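Local atomic coordinates of esterase (uncultured bacterium FLS12, PDB entry 4RGY), a protein that hydrolyses esters as a low-temperature-active alkaline esterase of the alpha/beta-hydrolase clan, recovered from marine sediment. Residues A123-M127 / H245-W250; A147-G151 / Y249-I254; S150-D154 / L218-R224. All blocks are in the same frame, centred on the assembly; numbering follows the deposited sequence.

Contact 1: residues A123-M127 / H245-W250; sequences AGLSM and HEWGYW
Ser126 meets His245 in what is probably the catalytic centre of this alpha/beta-hydrolase, where strand 120-125 turns into helix 127-138 beside the start of helix 247-260. A polar pair, Ser126 and His245, lies beside an apolar cluster of Leu125 with two tryptophans. Ser126 occupies the middle of a GxSxG pattern, and its positive phi (48°) gives the strained backbone expected of a nucleophile elbow. Ser126 OG faces His245 NE2 near the plane of the imidazole; the modelled approach is too short, and the oxygen's place too unsure, for the bond to be more than doubtful in detail. Ring atom ND1 is hydrogen-bonded to Asp216 OD2, which completes a probable Ser-His-Asp triad. With CG of His245 anti to its backbone N (chi1 -153°), the ring is carried toward the serine.

Leu125 supplies the apolar half. Its CD2 sits over the six-membered ring of Trp250, 3.6 Å from the centroid and 15° off the normal, a CH-pi contact, while CB covers the middle of the indole on this same face. The other branch, CD1, reaches Trp247 CH2 at 3.6 Å. A forked side chain suits this place because each methyl serves a different tryptophan. Trp250 CH2 in turn stands 3.5 Å above the imidazole plane of His245, over its centre, and NE1 at the far side of that indole is hydrogen-bonded to Ser150 OG. Beyond Leu125, Trp59 touches both this leucine and Trp247.

Oriented by Asp216 at one nitrogen and facing serine at the other, with an indole edge over one face, the imidazole is placed as in serine hydrolases, where histidine takes the proton from the nucleophile.

Contact 2: residues A147-G151 / Y249-I254; sequences ASLSG and YWDAQI
The C-terminal end of strand 145-149 packs beneath helix 247-260, a layer of helix on sheet belonging to the alpha/beta-hydrolase fold, close to the probable catalytic triad. Strand segment 147-149 and helix segment 249-254 run roughly antiparallel, at 153°, with their axes 10.1 Å apart at closest approach.

One polar bond fixes the junction: Trp250 NE1 donates to Ser150 OG at 2.8 Å. It is fairly straight, with an N-H...O angle of 162°, and the oxygen lies only 11° out of the indole plane, where the N-H points. Ser150 OG stands anti to its own carbonyl carbon, which turns the hydroxyl to the helix, and its CB also lies in plane at the indole edge. Serine suits a buried spot like this because it is small enough to sit beside two aromatic side chains and can still accept a hydrogen bond from the indole N-H. Tyr249 is the second of them, its CE2 lying 3.3 Å from Ser150 OG in an oblique approach. A phenylalanine in place of Trp250 would probably leave Ser150 OG without its N-H donor and the serine hydroxyl freer to turn.

Leu149 adds the apolar part. Its CB packs against Trp250 CD1 at 3.8 Å, and the CD2 branch reaches the next helical turn, where it touches Gln253 CB at 3.8 Å and, more loosely, Ile254 CD1 at 4.3 Å. Gln253 CB faces the leucine, while the bend at chi2 helps lead the amide end away; its CG lies 3.4 Å above the ring plane of Tyr249, toward the rim.

Around this core the sheet continues through strand 120-125 on one side; on the other, Tyr249 and Gln253 both reach Cys211 of strand 207-213, and Gln253 extends to Glu239 of strand 236-241.

Contact 3: residues S150-D154 / L218-R224; sequences SGALD and LYEDNVR
Asp154 and Arg224 form the ionic part of this contact, between the loop after strand 145-149 and the first turns of helix 219-232. Arg224 grips the aspartate end-on, with both terminal nitrogens on one oxygen: NH2 lies 2.8 Å and NH1 3.1 Å from Asp154 OD2. That oxygen is in the guanidinium plane and offers NH2 its anti lone pair, while the carboxylate and guanidinium planes are turned 56° apart. Arg224 NH2 also donates to Asp221 OD1 at 2.6 Å, approaching from above that carboxylate plane. The two aspartates are bridged by one arginine, whose bend at chi3 (-57°) brings its head back along the helix toward Asp221; the shared positive charge probably offsets their repulsion. Asp154 OD1 is held separately by Thr156.

Amide and water bonds make up the second group. Asn222 ND2 donates to Gly151 O at 2.9 Å, on a lone pair in the carbonyl plane, and to Leu218 O one turn earlier in a nearly straight bond of 170°. An amide NH2 suits this position because its two hydrogens can tie the loop carbonyl to the helix start. One water bridges Gly151 N and Asn222 OD1, and another joins Asp154 N to Asp221 OD2.

Van der Waals packing is lighter. Ala152 CB and Leu218 CD1 form the apolar pair at 4.2 Å; methyls also lie against oxygens, Leu218 CD1 3.6 Å from Ser150 O and Leu153 CD1 near Asn222 OD1. Ala152 centres an inverse gamma turn, which brings the loop round to meet the helix.

Loops leaving the C-terminal ends of the parallel strands commonly line the active site in alpha/beta-hydrolases. Here both sides reach the probable triad: Ser150 touches Asp216, and Leu218 touches His245 while its N donates to Asp216 OD1.

Overall arrangement
Three contacts surround the probable Ser-His-Asp site at the C-terminal ends of the central strands. Contacts 1 and 2 share Tyr249 and Trp250 of helix 247-260, their centres about 5 Å apart, and use neighbouring strands: Gly124 O lies 2.9 Å from Leu149 N, and Ser126 N 3.0 Å from Leu149 O, as probable backbone hydrogen bonds. Contact 3 is centred about 12 Å from contact 1 and 13 Å from contact 2. It continues the chain of contact 2 through Ser150 and Gly151, and returns to the elbow where Ala152 N meets Ser126 O at 3.0 Å. Ser150 belongs to contacts 2 and 3 and reaches contact 1 through its O, 3.4 Å from His245 CE1.

Contact 1: residues A123-M127 / H245-W250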
loop_
_atom_site.group_PDB
_atom_site.type_symbol
_atom_site.label_atom_id
_atom_site.label_comp_id
_atom_site.label_asym_id
_atom_site.label_seq_id
_atom_site.Cartn_x
_atom_site.Cartn_y
_atom_site.Cartn_z
ATOM N N ALA A 123 8.321 -12.267 18.857
ATOM C CA ALA A 123 7.185 -12.084 19.763
ATOM C C ALA A 123 5.893 -12.207 18.973
ATOM O O ALA A 123 5.873 -11.942 17.764
ATOM C CB ALA A 123 7.251 -10.742 20.467
ATOM N N GLY A 124 4.806 -12.589 19.632
ATOM C CA GLY A 124 3.540 -12.671 18.931
ATOM C C GLY A 124 2.389 -12.785 19.900
ATOM O O GLY A 124 2.585 -13.166 21.058
ATOM N N LEU A 125 1.188 -12.457 19.422
ATOM C CA LEU A 125 -0.028 -12.651 20.202
ATOM C C LEU A 125 -0.794 -13.874 19.698
ATOM O O LEU A 125 -0.667 -14.247 18.525
ATOM C CB LEU A 125 -0.898 -11.384 20.230
ATOM C CG LEU A 125 -1.748 -10.926 19.026
ATOM C CD1 LEU A 125 -0.963 -10.896 17.718
ATOM C CD2 LEU A 125 -3.048 -11.730 18.874
ATOM N N SER A 126 -1.566 -14.498 20.588
ATOM C CA SER A 126 -2.266 -15.763 20.330
ATOM C C SER A 126 -1.445 -16.863 19.706
ATOM O O SER A 126 -0.481 -17.436 20.258
ATOM C CB SER A 126 -3.391 -15.569 19.307
ATOM O OG SER A 126 -4.287 -14.539 19.675
ATOM N N MET A 127 -1.956 -17.162 18.524
ATOM C CA MET A 127 -1.403 -18.044 17.548
ATOM C C MET A 127 0.050 -17.699 17.315
ATOM O O MET A 127 0.871 -18.594 17.184
ATOM C CB MET A 127 -2.210 -17.880 16.260
ATOM C CG MET A 127 -1.871 -18.907 15.211
ATOM S SD MET A 127 -2.798 -18.758 13.669
ATOM C CE MET A 127 -1.924 -17.414 12.884
ATOM N N HIS A 245 -8.876 -10.963 25.079
ATOM C CA HIS A 245 -8.159 -11.222 23.831
ATOM C C HIS A 245 -8.432 -10.083 22.863
ATOM O O HIS A 245 -9.214 -10.225 21.919
ATOM C CB HIS A 245 -8.624 -12.549 23.224
ATOM C CG HIS A 245 -7.593 -13.229 22.373
ATOM N ND1 HIS A 245 -6.477 -13.834 22.906
ATOM C CD2 HIS A 245 -7.521 -13.417 21.032
ATOM C CE1 HIS A 245 -5.757 -14.364 21.933
ATOM N NE2 HIS A 245 -6.367 -14.126 20.785
ATOM N N GLU A 246 -7.785 -8.955 23.101
ATOM C CA GLU A 246 -8.038 -7.768 22.308
ATOM C C GLU A 246 -6.827 -6.858 22.291
ATOM O O GLU A 246 -5.938 -6.951 23.148
ATOM C CB GLU A 246 -9.290 -7.037 22.809
ATOM C CG GLU A 246 -9.203 -6.534 24.235
ATOM C CD GLU A 246 -8.577 -5.157 24.326
ATOM O OE1 GLU A 246 -7.864 -4.886 25.317
ATOM O OE2 GLU A 246 -8.815 -4.333 23.419
ATOM N N TRP A 247 -6.821 -5.943 21.328
ATOM C CA TRP A 247 -5.631 -5.179 20.989
ATOM C C TRP A 247 -5.226 -4.070 21.958
ATOM O O TRP A 247 -4.061 -3.674 21.972
ATOM C CB TRP A 247 -5.729 -4.663 19.548
ATOM C CG TRP A 247 -5.454 -5.747 18.574
ATOM C CD1 TRP A 247 -6.368 -6.513 17.904
ATOM C CD2 TRP A 247 -4.166 -6.214 18.177
ATOM N NE1 TRP A 247 -5.715 -7.427 17.104
ATOM C CE2 TRP A 247 -4.362 -7.264 17.262
ATOM C CE3 TRP A 247 -2.860 -5.841 18.502
ATOM C CZ2 TRP A 247 -3.301 -7.950 16.680
ATOM C CZ3 TRP A 247 -1.808 -6.520 17.918
ATOM C CH2 TRP A 247 -2.034 -7.556 17.010
ATOM N N GLY A 248 -6.170 -3.561 22.751
ATOM C CA GLY A 248 -5.815 -2.640 23.821
ATOM C C GLY A 248 -4.789 -3.266 24.755
ATOM O O GLY A 248 -3.778 -2.652 25.096
ATOM N N TYR A 249 -5.040 -4.508 25.148
ATOM C CA TYR A 249 -4.118 -5.222 26.024
ATOM C C TYR A 249 -2.751 -5.432 25.353
ATOM O O TYR A 249 -1.718 -5.196 25.968
ATOM C CB TYR A 249 -4.755 -6.547 26.475
ATOM C CG TYR A 249 -3.856 -7.424 27.307
ATOM C CD1 TYR A 249 -3.638 -7.154 28.657
ATOM C CD2 TYR A 249 -3.224 -8.526 26.744
ATOM C CE1 TYR A 249 -2.808 -7.962 29.417
ATOM C CE2 TYR A 249 -2.393 -9.336 27.495
ATOM C CZ TYR A 249 -2.192 -9.039 28.827
ATOM O OH TYR A 249 -1.362 -9.830 29.570
ATOM N N TRP A 250 -2.731 -5.838 24.086
ATOM C CA TRP A 250 -1.449 -6.077 23.411
ATOM C C TRP A 250 -0.671 -4.792 23.139
ATOM O O TRP A 250 0.560 -4.796 23.164
ATOM C CB TRP A 250 -1.651 -6.890 22.130
ATOM C CG TRP A 250 -2.275 -8.205 22.482
ATOM C CD1 TRP A 250 -1.932 -9.009 23.527
ATOM C CD2 TRP A 250 -3.408 -8.820 21.856
ATOM N NE1 TRP A 250 -2.756 -10.105 23.571
ATOM C CE2 TRP A 250 -3.670 -10.017 22.553
ATOM C CE3 TRP A 250 -4.210 -8.488 20.757
ATOM C CZ2 TRP A 250 -4.712 -10.871 22.202
ATOM C CZ3 TRP A 250 -5.244 -9.332 20.412
ATOM C CH2 TRP A 250 -5.487 -10.519 21.130
#

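Contact 2: residues A147-G151 / Y249-I254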
loop_
_atom_site.group_PDB
_atom_site.type_symbol
_atom_site.label_atom_id
_atom_site.label_comp_id
_atom_site.label_asym_id
_atom_site.label_seq_id
_atom_site.Cartn_x
_atom_site.Cartn_y
_atom_site.Cartn_z
ATOM N N ALA A 147 8.851 -14.154 22.974
ATOM C CA ALA A 147 7.803 -13.646 23.852
ATOM C C ALA A 147 6.419 -14.002 23.346
ATOM O O ALA A 147 6.116 -13.828 22.149
ATOM C CB ALA A 147 7.921 -12.136 23.982
ATOM N N SER A 148 5.577 -14.498 24.251
ATOM C CA SER A 148 4.190 -14.801 23.926
ATOM C C SER A 148 3.216 -13.895 24.664
ATOM O O SER A 148 3.291 -13.749 25.889
ATOM C CB SER A 148 3.878 -16.258 24.256
ATOM O OG SER A 148 2.480 -16.523 24.175
ATOM N N LEU A 149 2.295 -13.289 23.913
ATOM C CA LEU A 149 1.254 -12.437 24.486
ATOM C C LEU A 149 -0.094 -13.106 24.280
ATOM O O LEU A 149 -0.509 -13.318 23.137
ATOM C CB LEU A 149 1.255 -11.048 23.833
ATOM C CG LEU A 149 2.507 -10.186 24.001
ATOM C CD1 LEU A 149 3.582 -10.596 22.998
ATOM C CD2 LEU A 149 2.168 -8.714 23.812
ATOM N N SER A 150 -0.754 -13.477 25.377
ATOM C CA SER A 150 -2.050 -14.152 25.306
ATOM C C SER A 150 -1.997 -15.315 24.327
ATOM O O SER A 150 -2.842 -15.434 23.427
ATOM C CB SER A 150 -3.134 -13.157 24.890
ATOM O OG SER A 150 -3.057 -11.986 25.684
ATOM N N GLY A 151 -1.004 -16.179 24.512
ATOM C CA GLY A 151 -0.715 -17.204 23.528
ATOM C C GLY A 151 -1.640 -18.404 23.579
ATOM O O GLY A 151 -2.167 -18.759 24.640
ATOM N N TYR A 249 -5.040 -4.508 25.148
ATOM C CA TYR A 249 -4.118 -5.222 26.024
ATOM C C TYR A 249 -2.751 -5.432 25.353
ATOM O O TYR A 249 -1.718 -5.196 25.968
ATOM C CB TYR A 249 -4.755 -6.547 26.475
ATOM C CG TYR A 249 -3.856 -7.424 27.307
ATOM C CD1 TYR A 249 -3.638 -7.154 28.657
ATOM C CD2 TYR A 249 -3.224 -8.526 26.744
ATOM C CE1 TYR A 249 -2.808 -7.962 29.417
ATOM C CE2 TYR A 249 -2.393 -9.336 27.495
ATOM C CZ TYR A 249 -2.192 -9.039 28.827
ATOM O OH TYR A 249 -1.362 -9.830 29.570
ATOM N N TRP A 250 -2.731 -5.838 24.086
ATOM C CA TRP A 250 -1.449 -6.077 23.411
ATOM C C TRP A 250 -0.671 -4.792 23.139
ATOM O O TRP A 250 0.560 -4.796 23.164
ATOM C CB TRP A 250 -1.651 -6.890 22.130
ATOM C CG TRP A 250 -2.275 -8.205 22.482
ATOM C CD1 TRP A 250 -1.932 -9.009 23.527
ATOM C CD2 TRP A 250 -3.408 -8.820 21.856
ATOM N NE1 TRP A 250 -2.756 -10.105 23.571
ATOM C CE2 TRP A 250 -3.670 -10.017 22.553
ATOM C CE3 TRP A 250 -4.210 -8.488 20.757
ATOM C CZ2 TRP A 250 -4.712 -10.871 22.202
ATOM C CZ3 TRP A 250 -5.244 -9.332 20.412
ATOM C CH2 TRP A 250 -5.487 -10.519 21.130
ATOM N N ASP A 251 -1.383 -3.694 22.894
ATOM C CA ASP A 251 -0.747 -2.399 22.710
ATOM C C ASP A 251 0.004 -2.007 23.981
ATOM O O ASP A 251 1.113 -1.477 23.912
ATOM C CB ASP A 251 -1.798 -1.336 22.363
ATOM C CG ASP A 251 -1.187 0.034 22.094
ATOM O OD1 ASP A 251 -0.478 0.194 21.084
ATOM O OD2 ASP A 251 -1.421 0.963 22.890
ATOM N N ALA A 252 -0.596 -2.267 25.139
ATOM C CA ALA A 252 0.057 -1.991 26.412
ATOM C C ALA A 252 1.200 -2.972 26.654
ATOM O O ALA A 252 2.315 -2.580 27.000
ATOM C CB ALA A 252 -0.955 -2.069 27.550
ATOM N N GLN A 253 0.922 -4.257 26.475
ATOM C CA GLN A 253 1.906 -5.277 26.805
ATOM C C GLN A 253 3.128 -5.289 25.891
ATOM O O GLN A 253 4.229 -5.628 26.338
ATOM C CB GLN A 253 1.260 -6.661 26.830
ATOM C CG GLN A 253 0.292 -6.848 27.976
ATOM C CD GLN A 253 0.948 -6.603 29.308
ATOM O OE1 GLN A 253 0.603 -5.659 30.015
ATOM N NE2 GLN A 253 1.914 -7.447 29.661
ATOM N N ILE A 254 2.962 -4.929 24.620
ATOM C CA ILE A 254 4.112 -4.967 23.714
ATOM C C ILE A 254 5.189 -3.959 24.134
ATOM O O ILE A 254 6.382 -4.185 23.916
ATOM C CB ILE A 254 3.710 -4.806 22.224
ATOM C CG1 ILE A 254 4.828 -5.306 21.300
ATOM C CG2 ILE A 254 3.356 -3.363 21.895
ATOM C CD1 ILE A 254 5.160 -6.787 21.464
#

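Contact 3: residues S150-D154 / L218-R224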
loop_
_atom_site.group_PDB
_atom_site.type_symbol
_atom_site.label_atom_id
_atom_site.label_comp_id
_atom_site.label_asym_id
_atom_site.label_seq_id
_atom_site.Cartn_x
_atom_site.Cartn_y
_atom_site.Cartn_z
ATOM N N SER A 150 -0.754 -13.477 25.377
ATOM C CA SER A 150 -2.050 -14.152 25.306
ATOM C C SER A 150 -1.997 -15.315 24.327
ATOM O O SER A 150 -2.842 -15.434 23.427
ATOM C CB SER A 150 -3.134 -13.157 24.890
ATOM O OG SER A 150 -3.057 -11.986 25.684
ATOM N N GLY A 151 -1.004 -16.179 24.512
ATOM C CA GLY A 151 -0.715 -17.204 23.528
ATOM C C GLY A 151 -1.640 -18.404 23.579
ATOM O O GLY A 151 -2.167 -18.759 24.640
ATOM N N ALA A 152 -1.851 -19.019 22.420
ATOM C CA ALA A 152 -2.551 -20.300 22.341
ATOM C C ALA A 152 -1.511 -21.390 22.588
ATOM O O ALA A 152 -1.038 -22.054 21.666
ATOM C CB ALA A 152 -3.200 -20.463 20.966
ATOM N N LEU A 153 -1.126 -21.541 23.849
ATOM C CA LEU A 153 0.079 -22.300 24.177
ATOM C C LEU A 153 -0.121 -23.803 24.356
ATOM O O LEU A 153 0.857 -24.532 24.498
ATOM C CB LEU A 153 0.783 -21.707 25.398
ATOM C CG LEU A 153 1.168 -20.231 25.252
ATOM C CD1 LEU A 153 2.052 -19.753 26.401
ATOM C CD2 LEU A 153 1.852 -20.003 23.912
ATOM N N ASP A 154 -1.373 -24.251 24.333
ATOM C CA ASP A 154 -1.686 -25.675 24.350
ATOM C C ASP A 154 -2.487 -26.022 23.100
ATOM O O ASP A 154 -3.681 -25.715 23.016
ATOM C CB ASP A 154 -2.467 -26.055 25.616
ATOM C CG ASP A 154 -2.597 -27.563 25.794
ATOM O OD1 ASP A 154 -2.234 -28.319 24.863
ATOM O OD2 ASP A 154 -3.070 -27.989 26.867
ATOM N N LEU A 218 -8.066 -17.866 26.746
ATOM C CA LEU A 218 -6.849 -18.673 26.775
ATOM C C LEU A 218 -6.122 -18.607 28.117
ATOM O O LEU A 218 -5.024 -19.158 28.255
ATOM C CB LEU A 218 -5.896 -18.228 25.657
ATOM C CG LEU A 218 -6.387 -18.523 24.241
ATOM C CD1 LEU A 218 -5.520 -17.810 23.205
ATOM C CD2 LEU A 218 -6.416 -20.026 23.998
ATOM N N TYR A 219 -6.723 -17.956 29.109
ATOM C CA TYR A 219 -6.035 -17.771 30.386
ATOM C C TYR A 219 -5.676 -19.099 31.057
ATOM O O TYR A 219 -4.546 -19.279 31.516
ATOM C CB TYR A 219 -6.853 -16.902 31.341
ATOM C CG TYR A 219 -6.176 -16.705 32.680
ATOM C CD1 TYR A 219 -4.989 -15.998 32.779
ATOM C CD2 TYR A 219 -6.713 -17.249 33.841
ATOM C CE1 TYR A 219 -4.359 -15.820 33.991
ATOM C CE2 TYR A 219 -6.094 -17.064 35.067
ATOM C CZ TYR A 219 -4.915 -16.357 35.132
ATOM O OH TYR A 219 -4.275 -16.169 36.338
ATOM N N GLU A 220 -6.628 -20.024 31.114
ATOM C CA GLU A 220 -6.392 -21.308 31.770
ATOM C C GLU A 220 -5.243 -22.072 31.117
ATOM O O GLU A 220 -4.388 -22.622 31.821
ATOM C CB GLU A 220 -7.672 -22.155 31.811
ATOM C CG GLU A 220 -8.740 -21.621 32.761
ATOM C CD GLU A 220 -9.264 -20.240 32.366
ATOM O OE1 GLU A 220 -9.398 -19.965 31.149
ATOM O OE2 GLU A 220 -9.525 -19.424 33.278
ATOM N N ASP A 221 -5.212 -22.096 29.784
ATOM C CA ASP A 221 -4.110 -22.722 29.052
ATOM C C ASP A 221 -2.793 -22.050 29.408
ATOM O O ASP A 221 -1.759 -22.713 29.540
ATOM C CB ASP A 221 -4.315 -22.621 27.536
ATOM C CG ASP A 221 -5.370 -23.569 27.007
ATOM O OD1 ASP A 221 -5.805 -24.472 27.745
ATOM O OD2 ASP A 221 -5.757 -23.414 25.825
ATOM N N ASN A 222 -2.812 -20.724 29.526
ATOM C CA ASN A 222 -1.611 -20.008 29.909
ATOM C C ASN A 222 -1.129 -20.333 31.315
ATOM O O ASN A 222 0.069 -20.505 31.535
ATOM C CB ASN A 222 -1.791 -18.501 29.716
ATOM C CG ASN A 222 -1.455 -18.066 28.305
ATOM O OD1 ASN A 222 -0.302 -17.756 28.009
ATOM N ND2 ASN A 222 -2.446 -18.083 27.418
ATOM N N VAL A 223 -2.057 -20.432 32.258
ATOM C CA VAL A 223 -1.688 -20.797 33.619
ATOM C C VAL A 223 -1.086 -22.207 33.644
ATOM O O VAL A 223 -0.077 -22.455 34.315
ATOM C CB VAL A 223 -2.893 -20.690 34.578
ATOM C CG1 VAL A 223 -2.573 -21.340 35.926
ATOM C CG2 VAL A 223 -3.287 -19.226 34.754
ATOM N N ARG A 224 -1.670 -23.116 32.875
ATOM C CA ARG A 224 -1.131 -24.475 32.819
ATOM C C ARG A 224 0.278 -24.512 32.216
ATOM O O ARG A 224 1.157 -25.224 32.721
ATOM C CB ARG A 224 -2.099 -25.418 32.103
ATOM C CG ARG A 224 -3.310 -25.763 32.978
ATOM C CD ARG A 224 -4.196 -26.855 32.381
ATOM N NE ARG A 224 -4.675 -26.489 31.057
ATOM C CZ ARG A 224 -4.138 -26.950 29.937
ATOM N NH1 ARG A 224 -3.120 -27.797 30.009
ATOM N NH2 ARG A 224 -4.605 -26.564 28.759
HETATM O O HOH W 1 1.108 -16.022 26.518
HETATM O O HOH W 2 -4.146 -22.866 23.689
#